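Local coordinates for protein DNA polymerase sliding clamp 2 (Thermococcus kodakarensis, PDB 3LX2) that forms a ring of three subunits that encircles DNA and probably tethers DNA polymerase and other replication proteins to it as a moving platform, at residues A[10-14]-A[80-85]; A[17-21]-A[73-77]; A[30-36]-A[61-66]; A[127-131]-A[226-230]; A[145-149]-A[202-206]. All coordinates share one frame; numbering follows the deposited sequence.

Interaction 1: residues A[10-14]-A[80-85]; sequences AREFE and LKLARS. With SO4 (sulfate ion), chain E.
Arg11 and Ser85 make the polar end of this contact between helix 10-21 and the loop that leaves helix 73-80, and a sulfate ion, probably from the crystallisation liquor, is bound beside them. One face of the Arg11 guanidinium lies over Ser85 CB, displaced toward the rim, with NH1 3.3 Å from Ser85 CB. The sulfate sits at the guanidinium edge instead. Arg11 NH1 gives it two weak, bent bonds, 2.8 Å to O4 (124° at the hydrogen) and 3.2 Å to O2. Ser9 OG and Arg86 N complete this anion site, while Arg11 CD passes 3.6 Å from Arg84 O.

A second charged pair is looser. Glu14 CG, opposite the backbone N (chi1 -178°), lies 3.7 Å from Leu80 O, and the bend at chi2 (-81°) then turns the carboxylate toward Lys81. Glu14 OE2 nevertheless stays 4.5 Å from Lys81 NZ, too far for a salt bridge.

Apolar contacts fill the buried side. Ala10 CB meets Ala83 CB at 3.7 Å, and Leu80 CD1 lies 4.2 Å from Phe13 CD1, at the ring edge. The type I turn from Leu80, the last residue of helix 73-80, to Ala83 lets both residues face helix 10-21.

Leu89 of strand 88-93 touches Ala10, Phe13 and Leu80, and Leu82 of the same turn packs against Leu150 of the second subunit.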
# COMPACT_ATOMS: atom_id res chain seq x y z
N ALA A 10 2.91 -16.97 -15.16
CA ALA A 10 4.13 -16.56 -14.53
C ALA A 10 3.90 -16.15 -13.05
O ALA A 10 4.74 -16.38 -12.19
CB ALA A 10 4.75 -15.45 -15.32
N ARG A 11 2.73 -15.56 -12.79
CA ARG A 11 2.32 -15.09 -11.47
C ARG A 11 2.10 -16.21 -10.50
O ARG A 11 2.58 -16.13 -9.41
CB ARG A 11 1.06 -14.24 -11.52
CG ARG A 11 1.28 -12.74 -11.58
CD ARG A 11 0.01 -12.26 -12.14
NE ARG A 11 -0.61 -11.12 -11.49
CZ ARG A 11 -1.93 -10.95 -11.38
NH1 ARG A 11 -2.83 -11.88 -11.76
NH2 ARG A 11 -2.36 -9.84 -10.84
N GLU A 12 1.34 -17.24 -10.89
CA GLU A 12 1.33 -18.47 -10.09
C GLU A 12 2.74 -18.87 -9.79
O GLU A 12 3.09 -19.01 -8.63
CB GLU A 12 0.56 -19.60 -10.76
CG GLU A 12 -0.76 -19.84 -10.08
CD GLU A 12 -1.69 -20.74 -10.87
OE1 GLU A 12 -1.21 -21.58 -11.68
OE2 GLU A 12 -2.92 -20.61 -10.70
N PHE A 13 3.59 -18.99 -10.80
CA PHE A 13 4.97 -19.46 -10.54
C PHE A 13 5.79 -18.54 -9.65
O PHE A 13 6.64 -18.99 -8.88
CB PHE A 13 5.72 -19.61 -11.84
CG PHE A 13 6.68 -20.72 -11.86
CD1 PHE A 13 8.02 -20.49 -11.61
CD2 PHE A 13 6.28 -22.00 -12.22
CE1 PHE A 13 8.96 -21.52 -11.68
CE2 PHE A 13 7.26 -23.08 -12.27
CZ PHE A 13 8.60 -22.81 -11.98
N GLU A 14 5.56 -17.22 -9.78
CA GLU A 14 6.16 -16.21 -8.90
C GLU A 14 5.94 -16.61 -7.43
O GLU A 14 6.78 -16.40 -6.59
CB GLU A 14 5.49 -14.87 -9.15
CG GLU A 14 6.02 -13.66 -8.36
CD GLU A 14 5.46 -13.60 -6.96
OE1 GLU A 14 4.40 -14.20 -6.73
OE2 GLU A 14 6.09 -13.00 -6.06
N LEU A 80 10.45 -12.55 -11.85
CA LEU A 80 9.10 -13.06 -11.81
C LEU A 80 8.11 -12.02 -11.25
O LEU A 80 6.92 -12.02 -11.57
CB LEU A 80 9.02 -14.40 -11.07
CG LEU A 80 9.75 -15.57 -11.75
CD1 LEU A 80 9.69 -16.73 -10.83
CD2 LEU A 80 9.07 -15.92 -13.09
N LYS A 81 8.64 -11.10 -10.44
CA LYS A 81 7.78 -10.09 -9.87
C LYS A 81 7.41 -9.06 -10.93
O LYS A 81 6.52 -8.26 -10.72
CB LYS A 81 8.43 -9.45 -8.63
CG LYS A 81 8.30 -10.31 -7.33
CD LYS A 81 9.13 -9.73 -6.19
CE LYS A 81 8.46 -9.83 -4.82
NZ LYS A 81 7.30 -8.82 -4.77
N LEU A 82 8.06 -9.10 -12.08
CA LEU A 82 7.58 -8.22 -13.18
C LEU A 82 6.36 -8.73 -13.91
O LEU A 82 5.75 -7.96 -14.66
CB LEU A 82 8.65 -7.90 -14.22
CG LEU A 82 10.02 -7.42 -13.70
CD1 LEU A 82 10.94 -7.51 -14.89
CD2 LEU A 82 10.04 -6.01 -13.10
N ALA A 83 5.99 -10.00 -13.71
CA ALA A 83 4.89 -10.61 -14.47
C ALA A 83 3.60 -9.83 -14.27
O ALA A 83 3.27 -9.52 -13.16
CB ALA A 83 4.67 -11.97 -14.06
N ARG A 84 2.87 -9.53 -15.34
CA ARG A 84 1.53 -8.99 -15.15
C ARG A 84 0.49 -10.12 -15.18
O ARG A 84 0.83 -11.28 -15.48
CB ARG A 84 1.24 -7.88 -16.16
CG ARG A 84 1.99 -6.52 -15.85
CD ARG A 84 1.05 -5.29 -16.10
NE ARG A 84 0.58 -5.23 -17.49
CZ ARG A 84 -0.61 -4.75 -17.86
NH1 ARG A 84 -1.48 -4.28 -16.96
NH2 ARG A 84 -0.93 -4.74 -19.16
N SER A 85 -0.75 -9.80 -14.86
CA SER A 85 -1.83 -10.77 -14.92
C SER A 85 -1.91 -11.38 -16.34
O SER A 85 -1.75 -10.70 -17.35
CB SER A 85 -3.16 -10.12 -14.51
OG SER A 85 -3.30 -8.85 -15.20
S SO4 E . -2.85 -14.91 -13.69
O1 SO4 E . -2.13 -15.99 -13.08
O2 SO4 E . -1.94 -13.84 -14.13
O3 SO4 E . -3.49 -15.55 -14.84
O4 SO4 E . -3.83 -14.31 -12.75

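Interaction 2: residues A[17-21]-A[73-77]; sequences IATLE and LKRFL
Ile17 faces Leu77 and Glu21 faces Leu73 across two nearly antiparallel helical segments: the local axes approach to 9.4 Å and cross at -153°. The CA atoms are 6.2 Å apart for Ile17 and Leu77 but 5.5 Å for Glu21 and Leu73, so the backbones lie somewhat closer at the latter pair. These are the two helices of the PCNA N-terminal domain; as in other PCNAs, they probably line the central channel through which DNA passes.

Ile17 presents two branches. Its CG2 lies 3.9 Å from Leu73 CD2 and also reaches Leu77 CB, whereas CG1 meets Phe76 CE2 at 3.8 Å, the two side chains crossing at about a right angle. Leu73 CD2 is shared, since it also touches Leu20 CB at 3.9 Å. Leu77 spreads its methyls over the other helix: CD1 rests near the Ala18 backbone and CD2 lies 4.0 Å from Glu21 CB. With CG anti to its backbone N (chi1 -169°) and a bend at chi2, Glu21 runs past the Lys74 backbone and ends in a long salt bridge, OE2 to Lys74 NZ 3.6 Å.

The two helices pack on the sheets of the subunit: Leu20 touches Val49 and Leu51 of strand 47-54, and Phe76 touches Leu113 of strand 108-114.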
# COMPACT_ATOMS: atom_id res chain seq x y z
N ILE A 17 7.99 -19.33 -6.21
CA ILE A 17 9.37 -18.93 -6.03
C ILE A 17 9.52 -18.08 -4.77
O ILE A 17 10.56 -18.18 -4.08
CB ILE A 17 9.97 -18.28 -7.30
CG1 ILE A 17 10.00 -19.30 -8.45
CG2 ILE A 17 11.37 -17.82 -7.09
CD1 ILE A 17 10.62 -20.55 -8.09
N ALA A 18 8.47 -17.29 -4.49
CA ALA A 18 8.43 -16.41 -3.32
C ALA A 18 8.51 -17.26 -2.03
O ALA A 18 9.20 -16.91 -1.09
CB ALA A 18 7.16 -15.50 -3.34
N THR A 19 7.85 -18.39 -2.01
CA THR A 19 7.95 -19.20 -0.83
C THR A 19 9.39 -19.77 -0.66
O THR A 19 9.93 -19.75 0.43
CB THR A 19 6.87 -20.22 -0.89
OG1 THR A 19 5.67 -19.51 -1.15
CG2 THR A 19 6.75 -20.97 0.39
N LEU A 20 10.03 -20.15 -1.74
CA LEU A 20 11.36 -20.75 -1.67
C LEU A 20 12.41 -19.75 -1.24
O LEU A 20 13.28 -20.06 -0.41
CB LEU A 20 11.76 -21.43 -2.99
CG LEU A 20 10.76 -22.47 -3.48
CD1 LEU A 20 11.23 -23.24 -4.77
CD2 LEU A 20 10.41 -23.45 -2.38
N GLU A 21 12.33 -18.54 -1.78
CA GLU A 21 13.38 -17.54 -1.54
C GLU A 21 13.42 -17.20 -0.06
O GLU A 21 14.43 -16.68 0.45
CB GLU A 21 13.11 -16.30 -2.37
CG GLU A 21 14.25 -15.25 -2.44
CD GLU A 21 14.23 -14.34 -1.26
OE1 GLU A 21 13.12 -14.03 -0.80
OE2 GLU A 21 15.30 -13.93 -0.77
N LEU A 73 17.98 -17.55 -6.16
CA LEU A 73 16.54 -17.53 -6.01
C LEU A 73 16.05 -16.07 -6.05
O LEU A 73 15.10 -15.73 -6.75
CB LEU A 73 16.08 -18.29 -4.76
CG LEU A 73 15.66 -19.77 -4.86
CD1 LEU A 73 15.67 -20.55 -3.51
CD2 LEU A 73 14.30 -19.95 -5.52
N LYS A 74 16.75 -15.20 -5.34
CA LYS A 74 16.36 -13.83 -5.29
C LYS A 74 16.51 -13.16 -6.64
O LYS A 74 15.83 -12.20 -6.88
CB LYS A 74 17.16 -13.08 -4.22
CG LYS A 74 16.85 -11.60 -4.16
CD LYS A 74 17.76 -10.78 -3.21
CE LYS A 74 17.49 -11.07 -1.73
NZ LYS A 74 18.36 -12.16 -1.24
N ARG A 75 17.41 -13.62 -7.51
CA ARG A 75 17.55 -12.95 -8.82
C ARG A 75 16.33 -13.28 -9.71
O ARG A 75 15.76 -12.41 -10.38
CB ARG A 75 18.80 -13.45 -9.53
CG ARG A 75 19.95 -12.47 -9.62
CD ARG A 75 20.97 -13.08 -10.59
NE ARG A 75 21.46 -12.06 -11.50
CZ ARG A 75 22.74 -11.78 -11.74
NH1 ARG A 75 23.72 -12.49 -11.18
NH2 ARG A 75 23.03 -10.81 -12.60
N PHE A 76 15.96 -14.54 -9.67
CA PHE A 76 14.90 -15.11 -10.43
C PHE A 76 13.60 -14.54 -9.95
O PHE A 76 12.71 -14.29 -10.74
CB PHE A 76 14.90 -16.60 -10.17
CG PHE A 76 13.95 -17.37 -11.03
CD1 PHE A 76 13.73 -17.00 -12.35
CD2 PHE A 76 13.32 -18.50 -10.53
CE1 PHE A 76 12.87 -17.74 -13.17
CE2 PHE A 76 12.43 -19.23 -11.33
CZ PHE A 76 12.22 -18.85 -12.67
N LEU A 77 13.50 -14.35 -8.65
CA LEU A 77 12.26 -13.87 -8.06
C LEU A 77 11.96 -12.46 -8.52
O LEU A 77 10.81 -12.14 -8.84
CB LEU A 77 12.27 -13.93 -6.53
CG LEU A 77 11.01 -13.34 -5.85
CD1 LEU A 77 9.75 -14.07 -6.28
CD2 LEU A 77 11.20 -13.40 -4.32

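Interaction 3: residues A[30-36]-A[61-66]; sequences QVNMEGI and YSVESE
Tyr61 and Glu66 reach from either end of one chain segment to the beta-hairpin turn between strands 26-31 and 35-41, a tight turn with Met33 and Glu34 at its corners, and both bond to its backbone. Tyr61 carries CG anti to its own N (chi1 -170°), which extends the ring toward the turn. Its hydroxyl donates to Asn32 O at 2.7 Å, approaching nearly along the C=O axis (163° at the oxygen). Asn32 O lies at the ring edge, in its plane, while Met33 O comes to 3.2 Å from Tyr61 CE2 at an oblique angle. The Tyr61 hydroxyl also lies close to Gly35.

Glu66 crosses Met33 at about a right angle. Its chain is extended beyond CG and brings OE2 2.9 Å from Met33 N; the amide meets the carboxylate from the anti side, 28° out of its plane. Thus the single peptide group linking Asn32 to Met33 is held at both its polar atoms, the oxygen by Tyr61 and the N-H by Glu66. Glu34 OE1 stands 3.9 Å from Glu66 OE2, a like-charge approach that the Met33 N-H may partly offset.

Between these polar grips, Val31 CG1 and Val63 CG2 meet obliquely at 3.8 Å, next to Phe3 of strand 3-7, joining strand 26-31 of one sheet to edge strand 60-63 of the other. Asn32 is itself steadied by Gln30, whose NE2 donates to Asn32 OD1 in the carbonyl plane at 3.2 Å. Where the chain leaves the loop, Glu66 CA makes a CA-H...O contact of 3.4 Å with Val31 O.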
# COMPACT_ATOMS: atom_id res chain seq x y z
N GLN A 30 16.05 -30.04 -10.51
CA GLN A 30 16.26 -31.18 -11.37
C GLN A 30 15.20 -31.19 -12.47
O GLN A 30 14.02 -31.46 -12.23
CB GLN A 30 16.27 -32.49 -10.61
CG GLN A 30 16.58 -33.71 -11.50
CD GLN A 30 18.06 -33.77 -11.91
OE1 GLN A 30 18.96 -33.53 -11.06
NE2 GLN A 30 18.32 -34.06 -13.21
N VAL A 31 15.65 -30.91 -13.68
CA VAL A 31 14.79 -30.89 -14.82
C VAL A 31 14.82 -32.24 -15.53
O VAL A 31 15.81 -32.54 -16.22
CB VAL A 31 15.21 -29.81 -15.81
CG1 VAL A 31 14.16 -29.64 -16.83
CG2 VAL A 31 15.51 -28.53 -15.11
N ASN A 32 13.74 -33.01 -15.39
CA ASN A 32 13.61 -34.32 -16.03
C ASN A 32 12.57 -34.40 -17.10
O ASN A 32 11.78 -33.46 -17.30
CB ASN A 32 13.26 -35.36 -14.99
CG ASN A 32 14.27 -35.44 -13.95
OD1 ASN A 32 15.44 -35.12 -14.20
ND2 ASN A 32 13.85 -35.81 -12.73
N MET A 33 12.54 -35.55 -17.77
CA MET A 33 11.61 -35.76 -18.87
C MET A 33 10.20 -35.68 -18.34
O MET A 33 9.36 -35.09 -18.95
CB MET A 33 11.84 -37.12 -19.51
CG MET A 33 12.88 -37.12 -20.60
SD MET A 33 11.98 -36.95 -22.15
CE MET A 33 10.96 -38.44 -22.06
N GLU A 34 9.96 -36.25 -17.17
CA GLU A 34 8.58 -36.30 -16.69
C GLU A 34 8.20 -35.10 -15.78
O GLU A 34 7.02 -34.92 -15.39
CB GLU A 34 8.24 -37.71 -16.12
CG GLU A 34 8.99 -38.17 -14.83
CD GLU A 34 10.54 -38.44 -14.97
OE1 GLU A 34 11.12 -38.53 -16.10
OE2 GLU A 34 11.18 -38.57 -13.89
N GLY A 35 9.19 -34.25 -15.50
CA GLY A 35 8.89 -33.06 -14.77
C GLY A 35 10.05 -32.44 -14.05
O GLY A 35 11.18 -32.79 -14.32
N ILE A 36 9.75 -31.47 -13.18
CA ILE A 36 10.75 -30.74 -12.37
C ILE A 36 10.61 -31.13 -10.90
O ILE A 36 9.48 -31.35 -10.37
CB ILE A 36 10.60 -29.20 -12.49
CG1 ILE A 36 11.14 -28.65 -13.82
CG2 ILE A 36 11.30 -28.43 -11.35
CD1 ILE A 36 10.36 -27.43 -14.32
N TYR A 61 5.99 -28.66 -22.83
CA TYR A 61 7.02 -29.15 -22.00
C TYR A 61 7.85 -29.91 -22.96
O TYR A 61 7.31 -30.75 -23.67
CB TYR A 61 6.44 -30.10 -20.98
CG TYR A 61 7.47 -30.45 -19.94
CD1 TYR A 61 7.60 -29.65 -18.81
CD2 TYR A 61 8.31 -31.57 -20.08
CE1 TYR A 61 8.54 -29.94 -17.84
CE2 TYR A 61 9.24 -31.87 -19.12
CZ TYR A 61 9.35 -31.04 -17.99
OH TYR A 61 10.27 -31.28 -16.99
N SER A 62 9.14 -29.63 -22.98
CA SER A 62 10.03 -30.40 -23.82
C SER A 62 11.48 -30.32 -23.37
O SER A 62 12.08 -29.23 -23.39
CB SER A 62 9.85 -30.04 -25.31
OG SER A 62 11.11 -30.00 -25.96
N VAL A 63 12.01 -31.48 -22.96
CA VAL A 63 13.39 -31.65 -22.48
C VAL A 63 14.16 -32.72 -23.25
O VAL A 63 13.62 -33.80 -23.57
CB VAL A 63 13.43 -32.08 -20.98
CG1 VAL A 63 14.87 -32.37 -20.55
CG2 VAL A 63 12.72 -31.05 -20.07
N GLU A 64 15.42 -32.44 -23.56
CA GLU A 64 16.26 -33.43 -24.22
C GLU A 64 17.05 -34.22 -23.19
O GLU A 64 16.53 -35.17 -22.61
CB GLU A 64 17.15 -32.75 -25.23
CG GLU A 64 16.36 -31.74 -25.99
CD GLU A 64 16.46 -31.93 -27.45
OE1 GLU A 64 17.61 -31.97 -27.94
OE2 GLU A 64 15.37 -32.01 -28.08
N SER A 65 18.29 -33.82 -22.95
CA SER A 65 19.00 -34.37 -21.82
C SER A 65 18.48 -33.79 -20.50
O SER A 65 18.39 -32.57 -20.34
CB SER A 65 20.50 -34.12 -21.96
OG SER A 65 21.13 -35.24 -22.57
N GLU A 66 18.18 -34.69 -19.56
CA GLU A 66 17.86 -34.35 -18.21
C GLU A 66 19.06 -33.83 -17.49
O GLU A 66 20.13 -34.42 -17.58
CB GLU A 66 17.42 -35.62 -17.48
CG GLU A 66 16.59 -36.58 -18.33
CD GLU A 66 15.81 -37.57 -17.51
OE1 GLU A 66 16.46 -38.36 -16.77
OE2 GLU A 66 14.55 -37.58 -17.63

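Interaction 4: residues A[127-131]-A[226-230]; sequences SLPWT and IPLLL
The last residues of the connector between the two domains of this PCNA fold, Leu128 to Trp130, pack on Ile226, Pro227 and Leu229 at the start of strand 228-234. In other PCNAs the peptide motifs of partner proteins dock beside this connector and the C-terminal domain, so the contact probably borders such a surface here.

The connector bends sharply at Pro129, the centre of an inverse gamma turn, closed by Trp130 N to Leu128 O at 2.6 Å. The same turn places Leu128 O over one face of the Trp130 indole, 3.4 Å above its plane and toward the rim. Trp130 turns its N-H edge to Pro227 O. NE1 donates to Pro227 O at 3.2 Å; the acceptor lies only 3° out of the ring plane, although the donor is tilted 27° from the carbonyl plane. One fairly straight bond (156° at the hydrogen) thus ties the indole to the strand's beginning.

Apolar contacts flank it. Trp130 CZ2 comes 3.8 Å from Leu229 CB, on the side where strand 238-244 adds Leu243. Ile226 CG2 faces Leu128 CD2 at 4.3 Å, and the other leucine methyl, Leu128 CD1, meets Pro227 CG at 3.9 Å, the side chains crossing at about a right angle.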
# COMPACT_ATOMS: atom_id res chain seq x y z
N SER A 127 11.35 -42.06 7.23
CA SER A 127 9.94 -42.36 7.39
C SER A 127 9.55 -41.78 8.74
O SER A 127 10.39 -41.69 9.65
CB SER A 127 9.66 -43.85 7.31
OG SER A 127 8.50 -44.08 6.54
N LEU A 128 8.30 -41.35 8.87
CA LEU A 128 7.92 -40.55 10.05
C LEU A 128 6.56 -40.84 10.64
O LEU A 128 5.54 -40.64 9.99
CB LEU A 128 8.07 -39.07 9.78
CG LEU A 128 9.51 -38.60 9.85
CD1 LEU A 128 9.54 -37.20 9.34
CD2 LEU A 128 10.10 -38.71 11.27
N PRO A 129 6.57 -41.32 11.90
CA PRO A 129 5.39 -41.80 12.59
C PRO A 129 4.41 -40.68 12.89
O PRO A 129 4.25 -40.30 14.05
CB PRO A 129 5.96 -42.37 13.90
CG PRO A 129 7.21 -41.63 14.12
CD PRO A 129 7.78 -41.45 12.74
N TRP A 130 3.76 -40.15 11.87
CA TRP A 130 2.77 -39.11 12.09
C TRP A 130 1.53 -39.73 12.69
O TRP A 130 1.00 -40.69 12.16
CB TRP A 130 2.40 -38.38 10.79
CG TRP A 130 3.46 -37.47 10.23
CD1 TRP A 130 4.11 -36.44 10.87
CD2 TRP A 130 4.00 -37.51 8.91
NE1 TRP A 130 5.01 -35.84 10.02
CE2 TRP A 130 4.97 -36.49 8.82
CE3 TRP A 130 3.75 -38.32 7.80
CZ2 TRP A 130 5.68 -36.24 7.65
CZ3 TRP A 130 4.46 -38.07 6.63
CH2 TRP A 130 5.41 -37.04 6.57
N THR A 131 1.06 -39.18 13.79
CA THR A 131 -0.18 -39.64 14.39
C THR A 131 -1.38 -38.81 13.96
O THR A 131 -2.47 -39.34 13.84
CB THR A 131 -0.06 -39.83 15.95
OG1 THR A 131 0.32 -38.61 16.61
CG2 THR A 131 1.03 -40.90 16.26
N ILE A 226 8.16 -34.25 16.68
CA ILE A 226 8.50 -34.81 15.35
C ILE A 226 8.22 -33.79 14.20
O ILE A 226 7.34 -32.92 14.34
CB ILE A 226 7.85 -36.23 15.20
CG1 ILE A 226 8.87 -37.29 15.65
CG2 ILE A 226 7.34 -36.54 13.79
CD1 ILE A 226 9.12 -37.38 17.19
N PRO A 227 9.00 -33.82 13.10
CA PRO A 227 8.83 -32.77 12.07
C PRO A 227 7.37 -32.57 11.66
O PRO A 227 6.61 -33.53 11.61
CB PRO A 227 9.65 -33.30 10.91
CG PRO A 227 10.68 -34.21 11.51
CD PRO A 227 10.23 -34.62 12.88
N LEU A 228 6.95 -31.32 11.44
CA LEU A 228 5.59 -31.06 10.91
C LEU A 228 5.60 -31.12 9.38
O LEU A 228 6.50 -30.58 8.76
CB LEU A 228 5.12 -29.67 11.34
CG LEU A 228 3.97 -28.99 10.56
CD1 LEU A 228 2.61 -29.56 10.98
CD2 LEU A 228 3.95 -27.45 10.77
N LEU A 229 4.57 -31.74 8.78
CA LEU A 229 4.37 -31.63 7.31
C LEU A 229 3.28 -30.62 6.94
O LEU A 229 2.21 -30.62 7.52
CB LEU A 229 4.07 -32.97 6.63
CG LEU A 229 3.63 -32.88 5.14
CD1 LEU A 229 4.78 -32.46 4.16
CD2 LEU A 229 2.88 -34.14 4.59
N LEU A 230 3.60 -29.73 6.01
CA LEU A 230 2.58 -28.92 5.35
C LEU A 230 2.83 -29.13 3.86
O LEU A 230 3.95 -28.87 3.34
CB LEU A 230 2.72 -27.44 5.67
CG LEU A 230 2.71 -26.84 7.07
CD1 LEU A 230 2.63 -25.35 6.93
CD2 LEU A 230 1.52 -27.31 7.87

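Interaction 5: residues A[145-149]-A[202-206]; sequences VKAAK and VAYLE
Val202, at the start of helix 202-209, sends its two methyls to neighbouring residues of helix 138-151: CG2 to Ala148 CB at 3.7 Å and CG1 to Lys149 CB at 3.5 Å. Both helices belong to the C-terminal domain of the PCNA fold. The segments carrying them run nearly antiparallel, their axes 9.6 Å apart at closest approach and crossing at -150°. Val202 thus fits between the Ala148 and Lys149 side chains, and its carbonyl oxygen lies 3.9 Å from Val145 CG1, so backbone as well as side chain takes part.

Three residues later, nearly a turn on, Leu205 uses CB, which meets Val145 CG2 at 4.1 Å with the side chains at about a right angle. The two Val145 methyls therefore diverge, one to Leu205 and the other to Glu206, whose CB sits 3.9 Å from Val145 CG1.

Glu206 combines both kinds of contact. Beyond that CB, CG stands anti to the backbone N (chi1 154°) and the extended chain carries the carboxylate to Lys149. The lysine bends repeatedly along its length to bring NZ 3.0 Å from Glu206 OE1, a salt bridge formed with the side chains crossing at about a right angle. Lys146 NZ remains 5.1 Å from Glu206 OE2, so any effect it has on the carboxylate is probably weak.

The helix pair packs on strand 154-159: Ile155 touches Ala148, Val202 and Leu205, and Phe157 also touches Leu205. On another side of helix 138-151, Lys146 and Ala147 pack against Leu82 and Phe111 of the third subunit.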
# COMPACT_ATOMS: atom_id res chain seq x y z
N VAL A 145 -1.65 -19.05 12.78
CA VAL A 145 -0.26 -18.73 12.85
C VAL A 145 -0.12 -17.26 13.23
O VAL A 145 0.63 -16.94 14.13
CB VAL A 145 0.45 -19.09 11.56
CG1 VAL A 145 1.80 -18.49 11.53
CG2 VAL A 145 0.52 -20.60 11.42
N LYS A 146 -0.86 -16.38 12.57
CA LYS A 146 -0.70 -14.94 12.79
C LYS A 146 -1.14 -14.50 14.22
O LYS A 146 -0.67 -13.51 14.76
CB LYS A 146 -1.51 -14.22 11.77
CG LYS A 146 -0.85 -13.04 11.19
CD LYS A 146 -1.56 -12.62 9.92
CE LYS A 146 -1.01 -13.43 8.71
NZ LYS A 146 -1.30 -12.78 7.39
N ALA A 147 -2.03 -15.27 14.82
CA ALA A 147 -2.46 -15.03 16.18
C ALA A 147 -1.37 -15.51 17.15
O ALA A 147 -1.13 -14.90 18.20
CB ALA A 147 -3.79 -15.71 16.43
N ALA A 148 -0.71 -16.61 16.80
CA ALA A 148 0.40 -17.08 17.62
C ALA A 148 1.47 -15.97 17.67
O ALA A 148 1.79 -15.48 18.76
CB ALA A 148 0.97 -18.40 17.12
N LYS A 149 1.95 -15.53 16.50
CA LYS A 149 3.03 -14.55 16.43
C LYS A 149 2.90 -13.42 17.44
O LYS A 149 3.91 -12.94 17.95
CB LYS A 149 3.20 -13.95 15.01
CG LYS A 149 4.23 -12.80 14.95
CD LYS A 149 5.15 -12.81 13.72
CE LYS A 149 4.43 -12.22 12.49
NZ LYS A 149 5.32 -11.32 11.74
N VAL A 202 6.82 -20.14 14.62
CA VAL A 202 5.89 -19.28 13.92
C VAL A 202 6.43 -18.66 12.62
O VAL A 202 5.71 -18.60 11.57
CB VAL A 202 5.39 -18.20 14.89
CG1 VAL A 202 4.72 -17.04 14.17
CG2 VAL A 202 4.42 -18.85 15.85
N ALA A 203 7.66 -18.19 12.68
CA ALA A 203 8.24 -17.40 11.60
C ALA A 203 8.27 -18.30 10.41
O ALA A 203 7.80 -17.95 9.33
CB ALA A 203 9.65 -16.98 11.96
N TYR A 204 8.83 -19.47 10.62
CA TYR A 204 8.87 -20.48 9.57
C TYR A 204 7.50 -20.77 8.85
O TYR A 204 7.41 -20.69 7.62
CB TYR A 204 9.60 -21.74 10.09
CG TYR A 204 11.09 -21.48 10.46
CD1 TYR A 204 12.09 -21.55 9.48
CD2 TYR A 204 11.49 -21.17 11.77
CE1 TYR A 204 13.45 -21.31 9.79
CE2 TYR A 204 12.86 -20.91 12.10
CZ TYR A 204 13.82 -20.99 11.10
OH TYR A 204 15.17 -20.76 11.38
N LEU A 205 6.43 -20.99 9.62
CA LEU A 205 5.12 -21.36 9.05
C LEU A 205 4.46 -20.24 8.25
O LEU A 205 3.81 -20.46 7.19
CB LEU A 205 4.17 -21.85 10.16
CG LEU A 205 4.63 -22.96 11.15
CD1 LEU A 205 3.47 -23.58 11.80
CD2 LEU A 205 5.46 -24.07 10.52
N GLU A 206 4.62 -19.03 8.76
CA GLU A 206 4.05 -17.84 8.20
C GLU A 206 4.67 -17.57 6.83
O GLU A 206 4.01 -17.07 5.93
CB GLU A 206 4.29 -16.68 9.17
CG GLU A 206 4.32 -15.28 8.52
CD GLU A 206 4.31 -14.14 9.55
OE1 GLU A 206 5.35 -13.96 10.27
OE2 GLU A 206 3.24 -13.44 9.61

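In the fold
Interactions 1 and 2 share helix 10-21 and touch, with Leu80 CD1 3.5 Å from Ile17 CG1. Interaction 2 is the more buried, mostly apolar with one long salt bridge, while interaction 1 is partly buried and opens toward a bound sulfate. Interaction 5 is the C-terminal domain's counterpart of interaction 2: both pair near-antiparallel helices with a lysine–glutamate bridge. Interactions 3 and 4 reach the same sheet from centres about 30 Å apart and rely on hydrogen bonds to backbone atoms, at a hairpin turn and at the connector. Interaction 4, a surface contact, touches interaction 5 through Leu228 and Leu205, where strand 228-234 meets helix 202-209.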